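Local coordinates for P-granule scaffold (Caenorhabditis japonica, PDB 5W4A), which probably serves as a scaffold of germ granules (P granules) in nematodes, through an N-terminal domain that is largely helical, and is linked to mRNA repression, at residues C[45-50]-C[176-181]; C[13-18]-C[166-171]; C[29-34]-C[205-210]; C[62-67]-C[78-83]. All coordinates share one frame; numbering follows the deposited sequence.

Contact 1 of 4, residues C[45-50]-C[176-181]; sequences AYVFGA and TKILGL. With EDO (1,2-ethanediol), chain T; EDO (1,2-ethanediol), chain Q.
Two helix C-termini, each closed by a Schellman motif, come together where Tyr46 of helix 42-47 meets Lys177 of helix 169-179. The glycines that end them, Gly49 and Gly180, both have positive phi, with two hydrogen bonds running back from the residues at the helix end into the last turn. Tyr46 and Lys177 carry the contact. The lysine chain bends at chi2 and chi3, which carries CE over one face of the Tyr46 ring and sets NZ 4.8 Å from the ring centroid, 16° off the ring normal, a cation-pi geometry. Lys177 O lies in the ring plane at the edge, 3.7 Å from Tyr46 CE2. Ile178 CD1 adds the apolar part, 4.1 Å from Tyr46 CD2, and also reaches Val47 CG2.

Water supplies the hydrogen bonding between the segments. One molecule can donate to Tyr46 O and accepts from Lys177 NZ at 3.0 Å; another donates to Lys177 O at 2.6 Å and is hydrogen-bonded to Tyr46 OH. Ile178 O receives hydrogen bonds from two 1,2-ethanediol molecules, probably from the crystallisation liquor. Val47 also packs on Val174 of helix 169-179, Tyr46 touches Lys54 and Pro55 of the following loop, and Phe48 turns from this contact to Leu208 and Ile212 of helix 206-213.

Contact 2 of 4, residues C[13-18]-C[166-171]; sequences GIRTYF and LDLDFD
Ile14 packs over one face of the Phe170 ring where the second strand of a small antiparallel hairpin, 14-16, lies against the start of helix 169-179, whose N-cap position is Leu168. Ile14 CG2 stands over the centre of the ring, 3.6 Å from the centroid and 13° off its normal, a CH-pi contact, while Thr16 meets that ring at its edge. At the other end Arg15 runs extended from CG to NE and presents its guanidinium edge-on: NE and NH2 both grip Leu166 O, which lies 1° out of the guanidinium plane, at 3.0 Å from NE. NH2 has a second partner, Glu136, in a salt bridge. Leu168 crosses the Arg15 chain at about a right angle and sends CD2 to within 3.7 Å of Thr16 CA.

A water donates to Arg15 O and Asp167 O and accepts from Phe170 N. Asp167 itself pairs through OD1 with Lys134 of the second subunit, placing this end beside the subunit interface. Asp171 stitches the strand's exit to the helix with three bonds. OD1 accepts a hydrogen bond from Thr16 OG1 at 2.6 Å on its syn lone pair; OD2 accepts from Tyr17 N at 2.8 Å, also syn, and from Phe18 N at 2.9 Å from above the carboxylate plane.

Contact 3 of 4, residues C[29-34]-C[205-210]; sequences NDELLV and KPKLAD
Asp30 and Leu208 mark the close-packed side of a pair of short helices, 30-35 and 206-213, whose segments 30-34 and 206-210 run roughly parallel at 31°, with axes 9.3 Å apart. Leu208 CD2 presses against Asp30 CB at 3.5 Å and also reaches Leu33 CD1; this flank is backed by Ala26 and Leu201, which touch Leu208, and by Ile211, which touches Leu33. Asp30 is buried, yet its carboxylate faces the polar side: CG sits between the backbone N and the carbonyl carbon (chi1 62°), and OD2 takes a weak bond from Lys205 NZ at 3.3 Å, part of a salt bridge.

The solvent side, formed by Lys207, Glu31 and Val34, is looser. Lys207 reaches across in an extended chain, its CB 3.9 Å from Val34 CG2; OE2 of the exposed Glu31 bonds to Ser35. Two waters bridge Asp30 to Lys207: one donates to Asp30 OD2 at 2.6 Å and accepts from Lys207 N, the other donates to OD1 and accepts from Lys207 NZ. Donors on both oxygens would be expected to favour the charged carboxylate. The Glu31 salt bridge is short: the ammonium nitrogen Lys207 NZ meets Glu31 OE1 at 2.7 Å, on the anti side and 32° out of the carboxylate plane.

Contact 4 of 4, residues C[62-67]-C[78-83]; sequences QILFPS and MDTLLA
Leu64 and Thr80 bring the backbones closest, their CA atoms 8.1 Å apart, as the end of helix 57-64 passes helix 71-84 at a separation spanned by side chains; Phe65, the first residue to leave helical geometry, still directs its CB at the partner. The union is hydrophobic. Phe65 and Leu81 approach from opposite directions: the ring points its CZ end at the helix, with Leu81 CG in the ring plane at the edge and Leu81 CD1 3.6 Å from Phe65 CZ, displaced obliquely from that plane. Phe65 CG lies anti to the carbonyl carbon (chi1 -60°), which extends the ring toward Met78 and Leu81. The same CZ comes 4.1 Å from Met78 CG, which does the touching although the CB of this selenomethionine points away from 62-67.

Leu64 is modelled in two conformers, so its methyl contacts are tentative. In the one described it slides past Leu81 in the opposite direction, Leu64 CD1 meeting Leu81 CD2 at 3.9 Å, and its other methyl, CD2, meets Thr80 CG2 at 3.9 Å. The threonine torsion sends CG2 anti to the backbone N (OG1 at chi1 -50°) and so turns the methyl to Leu64, whereas OG1 bonds to Phe18 O.

Beyond the two segments, Leu64 O accepts from Ser77 OG, and Arg95 of helix 89-100 makes a cation-pi contact with Phe65. Met78 packs on Phe92, Asn96 and Leu99 of that same helix, Leu81 touches Phe88, and Thr80 touches Phe19 just before helix 20-28.

Contacts 2 and 4 are buried, each centred about 9 Å from the chain centre and on opposite sides of it, while contacts 1 and 3 lie farther out and are partly buried. Chemistry follows place: contact 4 is apolar, contact 2 adds a dense set of direct hydrogen bonds to its core packing, and contacts 1 and 3 bring lysines and waters to their outer sides. Contacts 1 and 2 share helix 169-179, joined by Phe48 CZ on Phe170 CE1 at 3.8 Å. Leu208 connects contact 3 to both. Tyr17 and Phe18 reach Asp79 and Thr80, coupling contacts 2 and 4; contacts 3 and 4 do not touch.

Contact 1 of 4, residues C[45-50]-C[176-181]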
loop_
_atom_site.group_PDB
_atom_site.type_symbol
_atom_site.label_atom_id
_atom_site.label_comp_id
_atom_site.label_asym_id
_atom_site.label_seq_id
_atom_site.Cartn_x
_atom_site.Cartn_y
_atom_site.Cartn_z
ATOM N N ALA C 45 5.867 28.912 -2.940
ATOM C CA ALA C 45 6.553 29.479 -1.789
ATOM C C ALA C 45 6.067 28.857 -0.493
ATOM O O ALA C 45 6.863 28.602 0.419
ATOM C CB ALA C 45 6.368 30.999 -1.762
ATOM N N TYR C 46 4.759 28.629 -0.379
ATOM C CA TYR C 46 4.212 28.024 0.823
ATOM C C TYR C 46 4.645 26.571 0.966
ATOM O O TYR C 46 5.063 26.139 2.044
ATOM C CB TYR C 46 2.699 28.123 0.793
ATOM C CG TYR C 46 2.027 27.613 2.028
ATOM C CD1 TYR C 46 2.073 28.353 3.191
ATOM C CD2 TYR C 46 1.321 26.419 2.030
ATOM C CE1 TYR C 46 1.442 27.927 4.335
ATOM C CE2 TYR C 46 0.691 25.968 3.175
ATOM C CZ TYR C 46 0.751 26.735 4.330
ATOM O OH TYR C 46 0.128 26.336 5.500
ATOM N N VAL C 47 4.517 25.784 -0.107
ATOM C CA VAL C 47 4.865 24.361 -0.039
ATOM C C VAL C 47 6.315 24.146 0.401
ATOM O O VAL C 47 6.613 23.229 1.194
ATOM C CB VAL C 47 4.603 23.700 -1.403
ATOM C CG1 VAL C 47 5.310 22.355 -1.489
ATOM C CG2 VAL C 47 3.105 23.532 -1.614
ATOM N N PHE C 48 7.237 24.950 -0.126
ATOM C CA PHE C 48 8.669 24.774 0.079
ATOM C C PHE C 48 9.180 25.533 1.295
ATOM O O PHE C 48 10.397 25.571 1.522
ATOM C CB PHE C 48 9.428 25.159 -1.202
ATOM C CG PHE C 48 9.357 24.086 -2.244
ATOM C CD1 PHE C 48 8.315 24.036 -3.163
ATOM C CD2 PHE C 48 10.296 23.072 -2.260
ATOM C CE1 PHE C 48 8.234 22.983 -4.075
ATOM C CE2 PHE C 48 10.196 22.016 -3.150
ATOM C CZ PHE C 48 9.190 21.986 -4.072
ATOM N N GLY C 49 8.284 26.151 2.059
ATOM C CA GLY C 49 8.656 26.772 3.317
ATOM C C GLY C 49 9.286 28.131 3.188
ATOM O O GLY C 49 9.882 28.614 4.163
ATOM N N ALA C 50 9.178 28.768 2.017
ATOM C CA ALA C 50 9.744 30.095 1.791
ATOM C C ALA C 50 8.849 31.208 2.288
ATOM O O ALA C 50 9.325 32.334 2.469
ATOM C CB ALA C 50 10.000 30.321 0.296
ATOM N N THR C 176 -0.471 17.303 2.442
ATOM C CA THR C 176 -0.435 17.551 3.876
ATOM C C THR C 176 -0.344 19.042 4.164
ATOM O O THR C 176 -1.067 19.562 5.029
ATOM C CB THR C 176 0.737 16.794 4.498
ATOM O OG1 THR C 176 0.474 15.379 4.444
ATOM C CG2 THR C 176 0.968 17.193 5.938
ATOM N N LYS C 177 0.520 19.753 3.437
ATOM C CA LYS C 177 0.686 21.193 3.642
ATOM C C LYS C 177 -0.593 21.948 3.294
ATOM O O LYS C 177 -1.058 22.796 4.076
ATOM C CB LYS C 177 1.861 21.716 2.795
ATOM C CG LYS C 177 3.260 21.292 3.252
ATOM C CD LYS C 177 3.733 22.053 4.487
ATOM C CE LYS C 177 3.919 23.532 4.189
ATOM N NZ LYS C 177 4.548 24.260 5.325
ATOM N N ILE C 178 -1.188 21.662 2.117
ATOM C CA ILE C 178 -2.309 22.465 1.625
ATOM C C ILE C 178 -3.593 22.168 2.383
ATOM O O ILE C 178 -4.409 23.072 2.608
ATOM C CB ILE C 178 -2.487 22.244 0.111
ATOM C CG1 ILE C 178 -1.256 22.769 -0.623
ATOM C CG2 ILE C 178 -3.788 22.877 -0.396
ATOM C CD1 ILE C 178 -1.085 24.277 -0.547
ATOM N N LEU C 179 -3.806 20.918 2.782
ATOM C CA LEU C 179 -5.018 20.526 3.480
ATOM C C LEU C 179 -4.892 20.612 4.987
ATOM O O LEU C 179 -5.851 20.261 5.679
ATOM C CB LEU C 179 -5.409 19.108 3.084
ATOM C CG LEU C 179 -5.722 18.965 1.591
ATOM C CD1 LEU C 179 -5.999 17.510 1.294
ATOM C CD2 LEU C 179 -6.865 19.869 1.152
ATOM N N GLY C 180 -3.733 20.996 5.503
ATOM C CA GLY C 180 -3.575 21.147 6.943
ATOM C C GLY C 180 -3.678 19.837 7.691
ATOM O O GLY C 180 -4.308 19.776 8.752
ATOM N N LEU C 181 -3.077 18.776 7.165
ATOM C CA LEU C 181 -3.218 17.470 7.785
ATOM C C LEU C 181 -2.198 17.198 8.883
ATOM O O LEU C 181 -2.294 16.150 9.535
ATOM C CB LEU C 181 -3.122 16.358 6.719
ATOM C CG LEU C 181 -4.103 16.555 5.556
ATOM C CD1 LEU C 181 -3.912 15.471 4.515
ATOM C CD2 LEU C 181 -5.539 16.588 6.028
HETATM C C1 EDO T . -4.152 24.881 5.629
HETATM O O1 EDO T . -5.456 25.461 5.771
HETATM C C2 EDO T . -3.294 25.626 4.596
HETATM O O2 EDO T . -4.008 25.952 3.386
HETATM C C1 EDO Q . -7.866 23.684 1.216
HETATM O O1 EDO Q . -7.553 23.781 2.617
HETATM C C2 EDO Q . -7.875 25.065 0.567
HETATM O O2 EDO Q . -6.536 25.511 0.320
HETATM O O HOH W 1 5.218 27.140 4.674
HETATM O O HOH W 2 -0.466 23.542 6.485
HETATM O O HOH W 3 7.449 23.062 3.897
#

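Contact 2 of 4, residues C[13-18]-C[166-171]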
loop_
_atom_site.group_PDB
_atom_site.type_symbol
_atom_site.label_atom_id
_atom_site.label_comp_id
_atom_site.label_asym_id
_atom_site.label_seq_id
_atom_site.Cartn_x
_atom_site.Cartn_y
_atom_site.Cartn_z
ATOM N N GLY C 13 14.777 15.169 -9.516
ATOM C CA GLY C 13 14.621 14.674 -8.160
ATOM C C GLY C 13 13.227 14.771 -7.574
ATOM O O GLY C 13 13.017 14.317 -6.440
ATOM N N ILE C 14 12.275 15.361 -8.278
ATOM C CA ILE C 14 10.923 15.532 -7.763
ATOM C C ILE C 14 10.024 14.619 -8.605
ATOM O O ILE C 14 9.711 14.921 -9.754
ATOM C CB ILE C 14 10.435 16.985 -7.791
ATOM C CG1 ILE C 14 11.429 17.932 -7.073
ATOM C CG2 ILE C 14 9.054 17.022 -7.115
ATOM C CD1 ILE C 14 10.942 19.395 -6.949
ATOM N N ARG C 15 9.605 13.498 -8.013
ATOM C CA ARG C 15 8.698 12.539 -8.624
ATOM C C ARG C 15 7.264 12.841 -8.181
ATOM O O ARG C 15 6.993 13.002 -6.981
ATOM C CB ARG C 15 9.124 11.138 -8.190
ATOM C CG ARG C 15 8.243 10.020 -8.604
ATOM C CD ARG C 15 8.958 8.683 -8.185
ATOM N NE ARG C 15 8.058 7.565 -8.214
ATOM C CZ ARG C 15 7.837 6.760 -9.239
ATOM N NH1 ARG C 15 8.460 6.924 -10.409
ATOM N NH2 ARG C 15 6.992 5.779 -9.073
ATOM N N THR C 16 6.358 12.973 -9.154
ATOM C CA THR C 16 5.016 13.486 -8.882
ATOM C C THR C 16 3.993 12.923 -9.863
ATOM O O THR C 16 4.283 12.689 -11.029
ATOM C CB THR C 16 5.020 15.031 -8.904
ATOM O OG1 THR C 16 3.708 15.520 -8.575
ATOM C CG2 THR C 16 5.422 15.600 -10.226
ATOM N N TYR C 17 2.779 12.656 -9.355
ATOM C CA TYR C 17 1.603 12.450 -10.201
ATOM C C TYR C 17 0.715 13.693 -10.192
ATOM O O TYR C 17 0.350 14.217 -11.253
ATOM C CB TYR C 17 0.779 11.209 -9.759
ATOM C CG TYR C 17 -0.478 11.170 -10.547
ATOM C CD1 TYR C 17 -0.456 10.868 -11.909
ATOM C CD2 TYR C 17 -1.684 11.556 -9.974
ATOM C CE1 TYR C 17 -1.584 10.961 -12.686
ATOM C CE2 TYR C 17 -2.823 11.634 -10.732
ATOM C CZ TYR C 17 -2.770 11.334 -12.088
ATOM O OH TYR C 17 -3.884 11.403 -12.874
ATOM N N PHE C 18 0.388 14.193 -8.996
ATOM C CA PHE C 18 -0.671 15.194 -8.840
ATOM C C PHE C 18 -0.200 16.625 -9.096
ATOM O O PHE C 18 -1.032 17.501 -9.340
ATOM C CB PHE C 18 -1.256 15.120 -7.424
ATOM C CG PHE C 18 -2.104 13.899 -7.165
ATOM C CD1 PHE C 18 -1.571 12.780 -6.534
ATOM C CD2 PHE C 18 -3.450 13.876 -7.545
ATOM C CE1 PHE C 18 -2.354 11.665 -6.300
ATOM C CE2 PHE C 18 -4.234 12.763 -7.300
ATOM C CZ PHE C 18 -3.686 11.650 -6.696
ATOM N N LEU C 166 4.369 4.447 -3.697
ATOM C CA LEU C 166 4.746 4.669 -5.091
ATOM C C LEU C 166 5.884 5.682 -5.229
ATOM O O LEU C 166 6.144 6.192 -6.330
ATOM C CB LEU C 166 3.521 5.135 -5.879
ATOM C CG LEU C 166 2.303 4.213 -5.869
ATOM C CD1 LEU C 166 1.077 4.895 -6.460
ATOM C CD2 LEU C 166 2.655 2.970 -6.662
ATOM N N ASP C 167 6.585 5.964 -4.131
ATOM C CA ASP C 167 7.610 6.993 -4.074
ATOM C C ASP C 167 7.059 8.336 -4.545
ATOM O O ASP C 167 7.765 9.145 -5.156
ATOM C CB ASP C 167 8.858 6.575 -4.855
ATOM C CG ASP C 167 9.645 5.465 -4.154
ATOM O OD1 ASP C 167 9.321 5.105 -2.999
ATOM O OD2 ASP C 167 10.609 4.949 -4.771
ATOM N N LEU C 168 5.792 8.598 -4.196
ATOM C CA LEU C 168 5.134 9.887 -4.397
ATOM C C LEU C 168 5.065 10.673 -3.088
ATOM O O LEU C 168 4.110 11.421 -2.833
ATOM C CB LEU C 168 3.748 9.675 -5.019
ATOM C CG LEU C 168 3.774 9.144 -6.456
ATOM C CD1 LEU C 168 2.381 8.816 -6.929
ATOM C CD2 LEU C 168 4.477 10.136 -7.403
ATOM N N ASP C 169 6.130 10.570 -2.285
ATOM C CA ASP C 169 6.255 11.351 -1.057
ATOM C C ASP C 169 6.054 12.844 -1.283
ATOM O O ASP C 169 5.462 13.513 -0.431
ATOM C CB ASP C 169 7.620 11.068 -0.414
ATOM C CG ASP C 169 7.886 9.582 -0.301
ATOM O OD1 ASP C 169 8.187 8.955 -1.356
ATOM O OD2 ASP C 169 7.732 9.057 0.829
ATOM N N PHE C 170 6.535 13.393 -2.409
ATOM C CA PHE C 170 6.296 14.802 -2.690
ATOM C C PHE C 170 4.805 15.127 -2.686
ATOM O O PHE C 170 4.375 16.132 -2.109
ATOM C CB PHE C 170 6.919 15.173 -4.043
ATOM C CG PHE C 170 6.610 16.556 -4.507
ATOM C CD1 PHE C 170 7.096 17.655 -3.788
ATOM C CD2 PHE C 170 5.849 16.787 -5.646
ATOM C CE1 PHE C 170 6.867 18.942 -4.236
ATOM C CE2 PHE C 170 5.626 18.096 -6.096
ATOM C CZ PHE C 170 6.125 19.155 -5.374
ATOM N N ASP C 171 4.002 14.307 -3.350
ATOM C CA ASP C 171 2.579 14.598 -3.444
ATOM C C ASP C 171 1.933 14.498 -2.068
ATOM O O ASP C 171 1.077 15.335 -1.720
ATOM C CB ASP C 171 1.902 13.637 -4.418
ATOM C CG ASP C 171 2.269 13.873 -5.863
ATOM O OD1 ASP C 171 2.964 14.883 -6.144
ATOM O OD2 ASP C 171 1.858 13.037 -6.717
HETATM O O HOH W 4 7.883 11.963 -4.657
#

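Contact 3 of 4, residues C[29-34]-C[205-210]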
loop_
_atom_site.group_PDB
_atom_site.type_symbol
_atom_site.label_atom_id
_atom_site.label_comp_id
_atom_site.label_asym_id
_atom_site.label_seq_id
_atom_site.Cartn_x
_atom_site.Cartn_y
_atom_site.Cartn_z
ATOM N N ASN C 29 12.843 27.643 -10.518
ATOM C CA ASN C 29 12.828 28.911 -9.796
ATOM C C ASN C 29 13.375 28.809 -8.381
ATOM O O ASN C 29 12.985 29.620 -7.527
ATOM C CB ASN C 29 11.403 29.452 -9.765
ATOM C CG ASN C 29 10.931 29.870 -11.146
ATOM O OD1 ASN C 29 11.308 30.938 -11.650
ATOM N ND2 ASN C 29 10.143 29.030 -11.782
ATOM N N ASP C 30 14.245 27.828 -8.099
ATOM C CA ASP C 30 14.683 27.636 -6.719
ATOM C C ASP C 30 15.433 28.857 -6.184
ATOM O O ASP C 30 15.279 29.206 -5.017
ATOM C CB ASP C 30 15.516 26.334 -6.556
ATOM C CG ASP C 30 16.791 26.293 -7.360
ATOM O OD1 ASP C 30 16.853 26.818 -8.475
ATOM O OD2 ASP C 30 17.748 25.643 -6.872
ATOM N N GLU C 31 16.234 29.540 -7.017
ATOM C CA GLU C 31 16.961 30.691 -6.481
ATOM C C GLU C 31 16.009 31.836 -6.172
ATOM O O GLU C 31 16.179 32.542 -5.169
ATOM C CB GLU C 31 18.065 31.133 -7.450
ATOM C CG GLU C 31 18.843 32.363 -7.000
ATOM C CD GLU C 31 19.544 32.207 -5.650
ATOM O OE1 GLU C 31 19.817 31.065 -5.209
ATOM O OE2 GLU C 31 19.823 33.253 -5.023
ATOM N N LEU C 32 14.971 32.014 -6.997
ATOM C CA LEU C 32 13.970 33.032 -6.699
ATOM C C LEU C 32 13.210 32.710 -5.418
ATOM O O LEU C 32 12.889 33.609 -4.639
ATOM C CB LEU C 32 13.010 33.177 -7.883
ATOM C CG LEU C 32 11.946 34.251 -7.724
ATOM C CD1 LEU C 32 12.589 35.666 -7.665
ATOM C CD2 LEU C 32 10.925 34.123 -8.862
ATOM N N LEU C 33 12.927 31.425 -5.165
ATOM C CA LEU C 33 12.247 31.045 -3.932
ATOM C C LEU C 33 13.121 31.324 -2.705
ATOM O O LEU C 33 12.607 31.686 -1.639
ATOM C CB LEU C 33 11.865 29.557 -4.001
ATOM C CG LEU C 33 10.663 29.223 -4.897
ATOM C CD1 LEU C 33 10.632 27.751 -5.237
ATOM C CD2 LEU C 33 9.359 29.633 -4.232
ATOM N N VAL C 34 14.446 31.174 -2.845
ATOM C CA VAL C 34 15.384 31.561 -1.787
ATOM C C VAL C 34 15.402 33.077 -1.598
ATOM O O VAL C 34 15.300 33.579 -0.473
ATOM C CB VAL C 34 16.799 31.031 -2.117
ATOM C CG1 VAL C 34 17.852 31.606 -1.170
ATOM C CG2 VAL C 34 16.831 29.537 -2.069
ATOM N N LYS C 205 18.486 19.475 -5.624
ATOM C CA LYS C 205 18.096 20.862 -5.389
ATOM C C LYS C 205 18.294 21.129 -3.913
ATOM O O LYS C 205 17.345 21.356 -3.154
ATOM C CB LYS C 205 16.655 21.137 -5.841
ATOM C CG LYS C 205 16.488 21.397 -7.346
ATOM C CD LYS C 205 17.535 22.423 -7.810
ATOM C CE LYS C 205 17.307 23.087 -9.160
ATOM N NZ LYS C 205 18.607 23.798 -9.531
ATOM N N PRO C 206 19.556 21.179 -3.476
ATOM C CA PRO C 206 19.832 21.486 -2.068
ATOM C C PRO C 206 19.222 22.780 -1.581
ATOM O O PRO C 206 18.896 22.850 -0.397
ATOM C CB PRO C 206 21.370 21.546 -2.011
ATOM C CG PRO C 206 21.846 20.891 -3.231
ATOM C CD PRO C 206 20.780 21.069 -4.274
ATOM N N LYS C 207 19.100 23.828 -2.430
ATOM C CA LYS C 207 18.462 25.074 -2.005
ATOM C C LYS C 207 17.034 24.831 -1.575
ATOM O O LYS C 207 16.558 25.443 -0.621
ATOM C CB LYS C 207 18.446 26.116 -3.135
ATOM C CG LYS C 207 19.735 26.738 -3.416
ATOM C CD LYS C 207 19.655 27.623 -4.663
ATOM C CE LYS C 207 21.035 28.000 -5.099
ATOM N NZ LYS C 207 20.992 28.851 -6.316
ATOM N N LEU C 208 16.319 23.986 -2.329
ATOM C CA LEU C 208 14.938 23.706 -1.989
ATOM C C LEU C 208 14.876 22.942 -0.678
ATOM O O LEU C 208 14.013 23.207 0.153
ATOM C CB LEU C 208 14.247 22.906 -3.094
ATOM C CG LEU C 208 14.060 23.544 -4.483
ATOM C CD1 LEU C 208 13.427 22.540 -5.465
ATOM C CD2 LEU C 208 13.223 24.747 -4.360
ATOM N N ALA C 209 15.779 21.978 -0.488
ATOM C CA ALA C 209 15.802 21.243 0.779
ATOM C C ALA C 209 16.040 22.186 1.951
ATOM O O ALA C 209 15.386 22.076 3.001
ATOM C CB ALA C 209 16.883 20.151 0.722
ATOM N N ASP C 210 16.957 23.144 1.770
ATOM C CA ASP C 210 17.300 24.077 2.841
ATOM C C ASP C 210 16.109 24.954 3.241
ATOM O O ASP C 210 15.874 25.173 4.434
ATOM C CB ASP C 210 18.495 24.921 2.405
ATOM C CG ASP C 210 18.915 25.935 3.453
ATOM O OD1 ASP C 210 19.090 25.548 4.631
ATOM O OD2 ASP C 210 19.085 27.117 3.087
HETATM O O HOH W 5 18.966 23.897 -5.406
HETATM O O HOH W 6 19.580 27.888 -8.596
#

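Contact 4 of 4, residues C[62-67]-C[78-83]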
loop_
_atom_site.group_PDB
_atom_site.type_symbol
_atom_site.label_atom_id
_atom_site.label_comp_id
_atom_site.label_asym_id
_atom_site.label_seq_id
_atom_site.Cartn_x
_atom_site.Cartn_y
_atom_site.Cartn_z
ATOM N N GLN C 62 -4.254 28.054 -10.791
ATOM C CA GLN C 62 -3.398 28.584 -11.846
ATOM C C GLN C 62 -2.197 27.690 -12.109
ATOM O O GLN C 62 -1.763 27.543 -13.263
ATOM C CB GLN C 62 -2.926 29.997 -11.489
ATOM C CG GLN C 62 -3.999 31.061 -11.621
ATOM C CD GLN C 62 -4.531 31.156 -13.030
ATOM O OE1 GLN C 62 -3.763 31.148 -13.997
ATOM N NE2 GLN C 62 -5.852 31.206 -13.162
ATOM N N ILE C 63 -1.610 27.124 -11.044
ATOM C CA ILE C 63 -0.498 26.201 -11.206
ATOM C C ILE C 63 -0.982 24.883 -11.805
ATOM O O ILE C 63 -0.285 24.264 -12.619
ATOM C CB ILE C 63 0.206 25.990 -9.848
ATOM C CG1 ILE C 63 1.136 27.168 -9.528
ATOM C CG2 ILE C 63 0.998 24.663 -9.805
ATOM C CD1 ILE C 63 2.381 27.288 -10.437
ATOM N N LEU C 64 -2.167 24.424 -11.398
ATOM C CA LEU C 64 -2.701 23.152 -11.890
ATOM C C LEU C 64 -3.122 23.237 -13.351
ATOM O O LEU C 64 -2.995 22.256 -14.099
ATOM C CB LEU C 64 -3.893 22.728 -11.033
ATOM C CG LEU C 64 -3.585 22.269 -9.607
ATOM C CD1 LEU C 64 -4.867 21.850 -8.958
ATOM C CD2 LEU C 64 -2.550 21.120 -9.582
ATOM N N PHE C 65 -3.643 24.381 -13.777
ATOM C CA PHE C 65 -4.189 24.535 -15.124
ATOM C C PHE C 65 -3.557 25.734 -15.825
ATOM O O PHE C 65 -4.231 26.738 -16.086
ATOM C CB PHE C 65 -5.711 24.688 -15.069
ATOM C CG PHE C 65 -6.431 23.511 -14.449
ATOM C CD1 PHE C 65 -6.832 22.431 -15.224
ATOM C CD2 PHE C 65 -6.728 23.489 -13.091
ATOM C CE1 PHE C 65 -7.500 21.359 -14.660
ATOM C CE2 PHE C 65 -7.400 22.427 -12.523
ATOM C CZ PHE C 65 -7.792 21.351 -13.311
ATOM N N PRO C 66 -2.275 25.651 -16.169
ATOM C CA PRO C 66 -1.639 26.755 -16.904
ATOM C C PRO C 66 -2.191 26.886 -18.318
ATOM O O PRO C 66 -2.803 25.971 -18.869
ATOM C CB PRO C 66 -0.161 26.362 -16.913
ATOM C CG PRO C 66 -0.150 24.886 -16.777
ATOM C CD PRO C 66 -1.329 24.549 -15.913
ATOM N N SER C 67 -1.978 28.060 -18.912
ATOM C CA SER C 67 -2.445 28.267 -20.278
ATOM C C SER C 67 -1.810 27.247 -21.207
ATOM O O SER C 67 -0.628 26.903 -21.074
ATOM C CB SER C 67 -2.117 29.681 -20.760
ATOM O OG SER C 67 -2.478 29.834 -22.127
HETATM N N MSE C 78 -7.487 17.552 -12.686
HETATM C CA MSE C 78 -8.824 17.280 -12.148
HETATM C C MSE C 78 -8.801 16.215 -11.042
HETATM O O MSE C 78 -9.581 16.293 -10.082
HETATM C CB MSE C 78 -9.756 16.861 -13.256
HETATM C CG MSE C 78 -10.125 18.065 -14.116
HETATM SE SE MSE C 78 -11.128 17.592 -15.702
HETATM C CE MSE C 78 -12.788 17.099 -14.827
ATOM N N ASP C 79 -7.944 15.192 -11.178
ATOM C CA ASP C 79 -7.686 14.284 -10.062
ATOM C C ASP C 79 -7.262 15.074 -8.832
ATOM O O ASP C 79 -7.751 14.833 -7.728
ATOM C CB ASP C 79 -6.583 13.263 -10.378
ATOM C CG ASP C 79 -7.027 12.083 -11.214
ATOM O OD1 ASP C 79 -8.226 11.879 -11.514
ATOM O OD2 ASP C 79 -6.130 11.284 -11.570
ATOM N N THR C 80 -6.336 16.011 -9.008
ATOM C CA THR C 80 -5.868 16.820 -7.881
ATOM C C THR C 80 -7.017 17.618 -7.273
ATOM O O THR C 80 -7.143 17.682 -6.052
ATOM C CB THR C 80 -4.731 17.731 -8.334
ATOM O OG1 THR C 80 -3.797 16.888 -9.035
ATOM C CG2 THR C 80 -4.046 18.407 -7.137
ATOM N N LEU C 81 -7.884 18.194 -8.107
ATOM C CA LEU C 81 -9.034 18.929 -7.585
ATOM C C LEU C 81 -9.920 18.029 -6.714
ATOM O O LEU C 81 -10.366 18.426 -5.625
ATOM C CB LEU C 81 -9.848 19.519 -8.728
ATOM C CG LEU C 81 -9.228 20.610 -9.597
ATOM C CD1 LEU C 81 -10.241 20.994 -10.672
ATOM C CD2 LEU C 81 -8.812 21.832 -8.805
ATOM N N LEU C 82 -10.189 16.805 -7.162
ATOM C CA LEU C 82 -11.003 15.902 -6.352
ATOM C C LEU C 82 -10.342 15.600 -5.017
ATOM O O LEU C 82 -11.014 15.533 -3.983
ATOM C CB LEU C 82 -11.262 14.598 -7.087
ATOM C CG LEU C 82 -12.150 14.701 -8.320
ATOM C CD1 LEU C 82 -12.320 13.333 -8.936
ATOM C CD2 LEU C 82 -13.518 15.282 -7.918
ATOM N N ALA C 83 -9.036 15.371 -5.023
ATOM C CA ALA C 83 -8.334 15.050 -3.787
ATOM C C ALA C 83 -8.315 16.242 -2.842
ATOM O O ALA C 83 -8.222 16.060 -1.628
ATOM C CB ALA C 83 -6.910 14.597 -4.106
#